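Tubulin-like protein CetZ2 (PDB 4B45) binds GTP, belongs to the tubulin/FtsZ-like CetZ family of archaeal GTPases and takes part in the control of cell shape. Local coordinates at residues A18-F22 with A187-L192; Q79-M83 with V114-L119; T247-L252 with W288-E292. All coordinates share one frame; numbering follows the deposited sequence.

In the fold
All three contacts are helix-to-helix packings without a hydrogen bond across them, but they sit in different parts of the tubulin-like fold. Contact 1 is the buried one: helix 9-26 of the GTPase region meets helix 175-196, which leads toward the C-terminal domain, near the bound nucleotide analogue. Contact 2, helix 68-85 on helix 107-120, stays within the GTPase region; contact 3, helix 240-252 on helix 279-293, stays within the C-terminal domain. These two are only partly buried and lie on opposite sides of the chain's centre, about 37 Å apart between contact centres. Contact 1 uses a phenylalanine against helix backbone, contact 2 methyls and a thioether, contact 3 an indole.

Contact 1: A18-F22 with A187-L192; sequences ALQSF and ARRVGL
F22 drives its ring from helix 9-26 into a hole formed by A187, R188, G191 and L192 of helix 175-196. Its CG, anti to the backbone N (chi1 176°), carries the ring across. From the root outward, F22 CB meets A187 CB at 4.1 Å, CG lies by A187 O, CD1 lies by R188 CA, and CD2 comes 3.7 Å from A187 O. F22 CE2 is 3.7 Å from G191 CA, CE1 reaches the CA and CB of R188, and CZ ends 4.2 Å from L192 CD2. R188 CA stands over the middle of one face of the F22 ring, 3.9 Å from the centroid, a CH-pi contact. G191 has no CB, and one there would collide with F22 CD2. Beside the ring, L19 CD2 touches V190 CG1 at 3.7 Å while its CD1 faces A187 O and G191 N. Cutting F22 back to an alanine would probably open a gap over the backbone of R188 and G191 and cost R188 CA its CH-pi partner. A18 lies close to the GTP-binding N183. This part of the join between the GTPase region and helix 175-196 rests on shape and dispersion, not on directed polar bonds.

Contact 2: Q79-M83 with V114-L119; sequences QTEVM and VLAKAL
In the Rossmann-like GTPase domain of the tubulin/FtsZ fold, helices 68-85 and 107-120 pack against each other through V82 and M83 on one and L115, A118 and L119 on the other. The second helix starts within the GTP-binding G106-G108, but this part of it lies farther along, about 12 Å from the bound nucleotide analogue at the L115 side chain. The segment axes come no closer than 11.3 Å, crossing at -63°, so side chains bridge the space between the backbones. V82 CG1 meets the fork of L115, 3.8 Å from CD1 and 3.9 Å from CD2, the two side chains crossing at a slant. L115 also rests on I6 and V8 of strand 3-8, which ties the helix pair to the sheet beneath. Q79, partly exposed, lays its amide end against V114 and A118. M83 has CG beside its own backbone N (chi1 -56°) and bends again at chi2 and chi3, which brings the thioether over the second helix. There it runs past L119 in the opposite direction: M83 SD lies 4.2 Å from L115 CD1, and both SD and CE are 4.0 Å from L119 CD2.

Contact 3: T247-L252 with W288-E292; sequences TRRAVL and WVEDE
R248 CG of helix 240-252 lies over one face of the W288 six-membered ring, 3.8 Å from its centroid, a CH-pi contact and the first of the aromatic ones. W288 CG is anti to its backbone N (chi1 -178°), which sends the indole across from helix 279-293 as a knob among T247, R248, V251 and L252. The two segments run 31° apart, their axes nearing to 10.9 Å. The R248 chain runs on toward the five-membered ring while lifting off the plane; its guanidinium is turned 85° to the indole, and CZ offers at most a weak, long cation-pi attraction. E292 CB, from the same helix as W288, lies on the opposite face. At the ring's edge, V251 CG2 approaches W288 CZ3 at 3.8 Å, and L252 CD1 comes 4.0 Å from W288 CH2. Purely aliphatic contacts form a second group: T247 CG2 meets V289 CG2 at 3.5 Å, and the same V289 methyl touches V251 CG2 at 4.1 Å. V289 also packs on A266 and V268 of strand 263-272, placing this side against the C-terminal sheet. Polar ends bond outside the pair: T247 OG1 with V243 O and S312 OG, E292 OE2 with S261 OG. C-H and methyl contacts thus seat the indole between the helices, while the T247 hydroxyl and E292 carboxylate find their partners outside the interface.

Contact 1: A18-F22 with A187-L192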
loop_
_atom_site.group_PDB
_atom_site.type_symbol
_atom_site.label_atom_id
_atom_site.label_comp_id
_atom_site.label_asym_id
_atom_site.label_seq_id
_atom_site.Cartn_x
_atom_site.Cartn_y
_atom_site.Cartn_z
ATOM N N ALA A 18 -4.287 7.705 7.464
ATOM C CA ALA A 18 -3.919 8.636 6.399
ATOM C C ALA A 18 -4.682 8.309 5.109
ATOM O O ALA A 18 -5.211 9.197 4.449
ATOM C CB ALA A 18 -2.425 8.599 6.163
ATOM N N LEU A 19 -4.757 7.024 4.779
ATOM C CA LEU A 19 -5.503 6.564 3.607
ATOM C C LEU A 19 -6.985 6.923 3.710
ATOM O O LEU A 19 -7.567 7.439 2.757
ATOM C CB LEU A 19 -5.318 5.053 3.425
ATOM C CG LEU A 19 -5.852 4.386 2.156
ATOM C CD1 LEU A 19 -5.413 5.155 0.916
ATOM C CD2 LEU A 19 -5.370 2.942 2.077
ATOM N N GLN A 20 -7.597 6.669 4.868
ATOM C CA GLN A 20 -9.005 7.003 5.049
ATOM C C GLN A 20 -9.211 8.506 4.969
ATOM O O GLN A 20 -10.202 8.984 4.415
ATOM C CB GLN A 20 -9.515 6.497 6.398
ATOM C CG GLN A 20 -10.946 6.908 6.697
ATOM C CD GLN A 20 -11.240 6.915 8.183
ATOM O OE1 GLN A 20 -11.875 5.997 8.709
ATOM N NE2 GLN A 20 -10.777 7.956 8.874
ATOM N N SER A 21 -8.270 9.247 5.543
ATOM C CA SER A 21 -8.301 10.706 5.504
ATOM C C SER A 21 -8.194 11.230 4.056
ATOM O O SER A 21 -8.877 12.183 3.668
ATOM C CB SER A 21 -7.160 11.265 6.371
ATOM O OG SER A 21 -7.239 12.674 6.508
ATOM N N PHE A 22 -7.335 10.612 3.256
ATOM C CA PHE A 22 -7.237 11.002 1.851
ATOM C C PHE A 22 -8.555 10.728 1.119
ATOM O O PHE A 22 -9.079 11.590 0.415
ATOM C CB PHE A 22 -6.086 10.281 1.151
ATOM C CG PHE A 22 -5.998 10.574 -0.332
ATOM C CD1 PHE A 22 -5.385 11.737 -0.789
ATOM C CD2 PHE A 22 -6.537 9.696 -1.264
ATOM C CE1 PHE A 22 -5.308 12.017 -2.151
ATOM C CE2 PHE A 22 -6.463 9.968 -2.632
ATOM C CZ PHE A 22 -5.842 11.129 -3.075
ATOM N N ALA A 187 -0.710 7.232 0.948
ATOM C CA ALA A 187 -2.144 7.462 0.906
ATOM C C ALA A 187 -2.618 7.979 -0.454
ATOM O O ALA A 187 -3.617 7.494 -0.983
ATOM C CB ALA A 187 -2.553 8.396 1.994
ATOM N N ARG A 188 -1.910 8.961 -1.009
ATOM C CA ARG A 188 -2.264 9.520 -2.315
ATOM C C ARG A 188 -2.190 8.472 -3.422
ATOM O O ARG A 188 -3.120 8.331 -4.211
ATOM C CB ARG A 188 -1.357 10.698 -2.673
ATOM C CG ARG A 188 -1.426 11.084 -4.140
ATOM C CD ARG A 188 -0.094 11.651 -4.629
ATOM N NE ARG A 188 -0.022 13.103 -4.487
ATOM C CZ ARG A 188 1.102 13.811 -4.567
ATOM N NH1 ARG A 188 2.265 13.208 -4.779
ATOM N NH2 ARG A 188 1.063 15.127 -4.422
ATOM N N ARG A 189 -1.079 7.740 -3.466
ATOM C CA ARG A 189 -0.892 6.628 -4.398
ATOM C C ARG A 189 -1.969 5.553 -4.321
ATOM O O ARG A 189 -2.548 5.168 -5.336
ATOM C CB ARG A 189 0.457 5.952 -4.154
ATOM C CG ARG A 189 1.613 6.653 -4.791
ATOM C CD ARG A 189 2.883 6.317 -4.061
ATOM N NE ARG A 189 4.069 6.944 -4.644
ATOM C CZ ARG A 189 4.317 8.252 -4.614
ATOM N NH1 ARG A 189 3.450 9.095 -4.052
ATOM N NH2 ARG A 189 5.429 8.721 -5.160
ATOM N N VAL A 190 -2.188 5.027 -3.121
ATOM C CA VAL A 190 -3.153 3.950 -2.927
ATOM C C VAL A 190 -4.572 4.462 -3.121
ATOM O O VAL A 190 -5.376 3.833 -3.812
ATOM C CB VAL A 190 -2.985 3.290 -1.548
ATOM C CG1 VAL A 190 -4.084 2.250 -1.300
ATOM C CG2 VAL A 190 -1.603 2.648 -1.444
ATOM N N GLY A 191 -4.861 5.622 -2.536
ATOM C CA GLY A 191 -6.166 6.248 -2.672
ATOM C C GLY A 191 -6.590 6.440 -4.122
ATOM O O GLY A 191 -7.742 6.171 -4.472
ATOM N N LEU A 192 -5.663 6.905 -4.967
ATOM C CA LEU A 192 -5.960 7.135 -6.372
ATOM C C LEU A 192 -6.213 5.804 -7.054
ATOM O O LEU A 192 -7.083 5.696 -7.910
ATOM C CB LEU A 192 -4.799 7.863 -7.073
ATOM C CG LEU A 192 -4.657 9.349 -6.758
ATOM C CD1 LEU A 192 -3.407 9.931 -7.423
ATOM C CD2 LEU A 192 -5.903 10.134 -7.144
#

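Contact 2: Q79-M83 with V114-L119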
loop_
_atom_site.group_PDB
_atom_site.type_symbol
_atom_site.label_atom_id
_atom_site.label_comp_id
_atom_site.label_asym_id
_atom_site.label_seq_id
_atom_site.Cartn_x
_atom_site.Cartn_y
_atom_site.Cartn_z
ATOM N N GLN A 79 -8.660 -12.664 18.277
ATOM C CA GLN A 79 -9.128 -12.401 16.910
ATOM C C GLN A 79 -10.644 -12.268 16.750
ATOM O O GLN A 79 -11.109 -11.529 15.868
ATOM C CB GLN A 79 -8.572 -13.412 15.903
ATOM C CG GLN A 79 -8.802 -14.864 16.230
ATOM C CD GLN A 79 -8.270 -15.770 15.132
ATOM O OE1 GLN A 79 -7.131 -16.237 15.195
ATOM N NE2 GLN A 79 -9.088 -16.011 14.109
ATOM N N THR A 80 -11.405 -12.978 17.585
ATOM C CA THR A 80 -12.863 -12.890 17.549
ATOM C C THR A 80 -13.309 -11.447 17.788
ATOM O O THR A 80 -14.102 -10.907 17.022
ATOM C CB THR A 80 -13.521 -13.842 18.560
ATOM O OG1 THR A 80 -13.011 -15.168 18.367
ATOM C CG2 THR A 80 -15.059 -13.859 18.389
ATOM N N GLU A 81 -12.763 -10.812 18.821
ATOM C CA GLU A 81 -13.045 -9.402 19.090
ATOM C C GLU A 81 -12.642 -8.514 17.905
ATOM O O GLU A 81 -13.334 -7.549 17.578
ATOM C CB GLU A 81 -12.342 -8.938 20.379
ATOM C CG GLU A 81 -12.818 -9.636 21.660
ATOM C CD GLU A 81 -12.331 -11.078 21.781
ATOM O OE1 GLU A 81 -11.580 -11.536 20.894
ATOM O OE2 GLU A 81 -12.701 -11.762 22.761
ATOM N N VAL A 82 -11.523 -8.845 17.263
ATOM C CA VAL A 82 -11.118 -8.143 16.049
ATOM C C VAL A 82 -12.120 -8.369 14.913
ATOM O O VAL A 82 -12.671 -7.403 14.373
ATOM C CB VAL A 82 -9.695 -8.535 15.594
ATOM C CG1 VAL A 82 -9.301 -7.746 14.358
ATOM C CG2 VAL A 82 -8.692 -8.298 16.722
ATOM N N MET A 83 -12.369 -9.637 14.567
ATOM C CA MET A 83 -13.338 -9.993 13.521
ATOM C C MET A 83 -14.716 -9.371 13.758
ATOM O O MET A 83 -15.454 -9.091 12.807
ATOM C CB MET A 83 -13.514 -11.518 13.414
ATOM C CG MET A 83 -12.247 -12.327 13.171
ATOM S SD MET A 83 -11.522 -12.170 11.536
ATOM C CE MET A 83 -12.727 -13.054 10.547
ATOM N N VAL A 114 -1.527 -13.395 10.977
ATOM C CA VAL A 114 -2.605 -14.084 11.661
ATOM C C VAL A 114 -3.980 -13.569 11.217
ATOM O O VAL A 114 -4.858 -14.348 10.869
ATOM C CB VAL A 114 -2.437 -13.957 13.179
ATOM C CG1 VAL A 114 -3.588 -14.625 13.903
ATOM C CG2 VAL A 114 -1.105 -14.563 13.594
ATOM N N LEU A 115 -4.156 -12.255 11.225
ATOM C CA LEU A 115 -5.418 -11.666 10.804
ATOM C C LEU A 115 -5.665 -11.867 9.293
ATOM O O LEU A 115 -6.805 -12.116 8.852
ATOM C CB LEU A 115 -5.436 -10.184 11.177
ATOM C CG LEU A 115 -6.755 -9.444 11.023
ATOM C CD1 LEU A 115 -7.817 -10.178 11.803
ATOM C CD2 LEU A 115 -6.617 -7.999 11.501
ATOM N N ALA A 116 -4.602 -11.785 8.500
ATOM C CA ALA A 116 -4.740 -11.979 7.057
ATOM C C ALA A 116 -5.211 -13.397 6.770
ATOM O O ALA A 116 -6.132 -13.605 5.983
ATOM C CB ALA A 116 -3.432 -11.697 6.334
ATOM N N LYS A 117 -4.581 -14.366 7.425
ATOM C CA LYS A 117 -4.931 -15.768 7.238
ATOM C C LYS A 117 -6.338 -16.081 7.750
ATOM O O LYS A 117 -7.028 -16.933 7.204
ATOM C CB LYS A 117 -3.905 -16.670 7.924
ATOM C CG LYS A 117 -4.185 -18.146 7.772
ATOM C CD LYS A 117 -3.124 -18.979 8.465
ATOM C CE LYS A 117 -3.361 -20.467 8.235
ATOM N NZ LYS A 117 -2.243 -21.296 8.773
ATOM N N ALA A 118 -6.768 -15.386 8.797
ATOM C CA ALA A 118 -8.125 -15.581 9.297
ATOM C C ALA A 118 -9.179 -15.028 8.322
ATOM O O ALA A 118 -10.196 -15.676 8.051
ATOM C CB ALA A 118 -8.275 -14.956 10.678
ATOM N N LEU A 119 -8.927 -13.837 7.793
ATOM C CA LEU A 119 -9.856 -13.174 6.882
ATOM C C LEU A 119 -9.934 -13.865 5.525
ATOM O O LEU A 119 -11.007 -13.998 4.940
ATOM C CB LEU A 119 -9.438 -11.718 6.689
ATOM C CG LEU A 119 -9.694 -10.846 7.918
ATOM C CD1 LEU A 119 -8.841 -9.580 7.921
ATOM C CD2 LEU A 119 -11.159 -10.497 7.974
#

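Contact 3: T247-L252 with W288-E292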
loop_
_atom_site.group_PDB
_atom_site.type_symbol
_atom_site.label_atom_id
_atom_site.label_comp_id
_atom_site.label_asym_id
_atom_site.label_seq_id
_atom_site.Cartn_x
_atom_site.Cartn_y
_atom_site.Cartn_z
ATOM N N THR A 247 5.395 7.717 -16.975
ATOM C CA THR A 247 5.243 6.262 -16.923
ATOM C C THR A 247 6.581 5.601 -16.635
ATOM O O THR A 247 6.654 4.733 -15.765
ATOM C CB THR A 247 4.628 5.692 -18.216
ATOM O OG1 THR A 247 3.401 6.366 -18.492
ATOM C CG2 THR A 247 4.338 4.214 -18.076
ATOM N N ARG A 248 7.635 6.012 -17.347
ATOM C CA ARG A 248 8.992 5.535 -17.035
ATOM C C ARG A 248 9.402 5.809 -15.589
ATOM O O ARG A 248 9.969 4.939 -14.918
ATOM C CB ARG A 248 10.046 6.154 -17.960
ATOM C CG ARG A 248 9.949 5.736 -19.427
ATOM C CD ARG A 248 11.219 6.153 -20.188
ATOM N NE ARG A 248 10.975 6.340 -21.614
ATOM C CZ ARG A 248 10.758 7.522 -22.183
ATOM N NH1 ARG A 248 10.765 8.629 -21.446
ATOM N NH2 ARG A 248 10.543 7.600 -23.490
ATOM N N ARG A 249 9.144 7.024 -15.116
ATOM C CA ARG A 249 9.537 7.371 -13.756
ATOM C C ARG A 249 8.770 6.545 -12.738
ATOM O O ARG A 249 9.356 6.073 -11.766
ATOM C CB ARG A 249 9.354 8.865 -13.481
ATOM C CG ARG A 249 10.406 9.741 -14.152
ATOM C CD ARG A 249 10.593 11.029 -13.390
ATOM N NE ARG A 249 9.320 11.603 -12.965
ATOM C CZ ARG A 249 8.623 12.488 -13.673
ATOM N NH1 ARG A 249 9.074 12.903 -14.851
ATOM N NH2 ARG A 249 7.474 12.958 -13.201
ATOM N N ALA A 250 7.469 6.362 -12.977
ATOM C CA ALA A 250 6.611 5.603 -12.072
ATOM C C ALA A 250 7.140 4.183 -11.893
ATOM O O ALA A 250 7.164 3.652 -10.784
ATOM C CB ALA A 250 5.166 5.583 -12.579
ATOM N N VAL A 251 7.589 3.593 -12.992
ATOM C CA VAL A 251 8.130 2.234 -12.987
ATOM C C VAL A 251 9.568 2.159 -12.459
ATOM O O VAL A 251 9.932 1.199 -11.794
ATOM C CB VAL A 251 8.089 1.628 -14.407
ATOM C CG1 VAL A 251 8.721 0.244 -14.428
ATOM C CG2 VAL A 251 6.646 1.596 -14.944
ATOM N N LEU A 252 10.387 3.168 -12.750
ATOM C CA LEU A 252 11.817 3.092 -12.422
ATOM C C LEU A 252 12.237 3.836 -11.146
ATOM O O LEU A 252 13.012 3.299 -10.350
ATOM C CB LEU A 252 12.679 3.524 -13.609
ATOM C CG LEU A 252 12.455 2.748 -14.917
ATOM C CD1 LEU A 252 13.145 3.443 -16.081
ATOM C CD2 LEU A 252 12.919 1.292 -14.823
ATOM N N TRP A 288 5.644 0.347 -23.758
ATOM C CA TRP A 288 6.903 0.451 -23.026
ATOM C C TRP A 288 6.918 -0.347 -21.706
ATOM O O TRP A 288 7.915 -1.005 -21.393
ATOM C CB TRP A 288 7.273 1.910 -22.738
ATOM C CG TRP A 288 8.593 1.980 -22.029
ATOM C CD1 TRP A 288 9.828 1.996 -22.601
ATOM C CD2 TRP A 288 8.805 1.985 -20.616
ATOM N NE1 TRP A 288 10.800 2.021 -21.631
ATOM C CE2 TRP A 288 10.201 2.021 -20.403
ATOM C CE3 TRP A 288 7.953 1.975 -19.506
ATOM C CZ2 TRP A 288 10.768 2.047 -19.125
ATOM C CZ3 TRP A 288 8.515 2.001 -18.235
ATOM C CH2 TRP A 288 9.910 2.037 -18.057
ATOM N N VAL A 289 5.838 -0.266 -20.931
ATOM C CA VAL A 289 5.748 -1.022 -19.674
ATOM C C VAL A 289 5.853 -2.511 -19.971
ATOM O O VAL A 289 6.554 -3.226 -19.277
ATOM C CB VAL A 289 4.445 -0.716 -18.879
ATOM C CG1 VAL A 289 4.260 -1.693 -17.720
ATOM C CG2 VAL A 289 4.463 0.714 -18.351
ATOM N N GLU A 290 5.185 -2.960 -21.036
ATOM C CA GLU A 290 5.233 -4.360 -21.426
ATOM C C GLU A 290 6.652 -4.810 -21.795
ATOM O O GLU A 290 7.051 -5.927 -21.470
ATOM C CB GLU A 290 4.256 -4.631 -22.578
ATOM C CG GLU A 290 4.307 -6.056 -23.112
ATOM C CD GLU A 290 3.260 -6.320 -24.179
ATOM O OE1 GLU A 290 3.454 -5.873 -25.330
ATOM O OE2 GLU A 290 2.241 -6.971 -23.866
ATOM N N ASP A 291 7.410 -3.942 -22.466
ATOM C CA ASP A 291 8.787 -4.256 -22.845
ATOM C C ASP A 291 9.718 -4.238 -21.646
ATOM O O ASP A 291 10.648 -5.038 -21.558
ATOM C CB ASP A 291 9.327 -3.271 -23.893
ATOM C CG ASP A 291 8.606 -3.369 -25.231
ATOM O OD1 ASP A 291 7.967 -4.412 -25.522
ATOM O OD2 ASP A 291 8.693 -2.389 -26.004
ATOM N N GLU A 292 9.486 -3.302 -20.734
ATOM C CA GLU A 292 10.339 -3.150 -19.559
ATOM C C GLU A 292 10.125 -4.244 -18.512
ATOM O O GLU A 292 11.084 -4.728 -17.927
ATOM C CB GLU A 292 10.138 -1.767 -18.927
ATOM C CG GLU A 292 10.841 -1.566 -17.595
ATOM C CD GLU A 292 12.336 -1.796 -17.659
ATOM O OE1 GLU A 292 12.951 -1.535 -18.719
ATOM O OE2 GLU A 292 12.896 -2.245 -16.639
#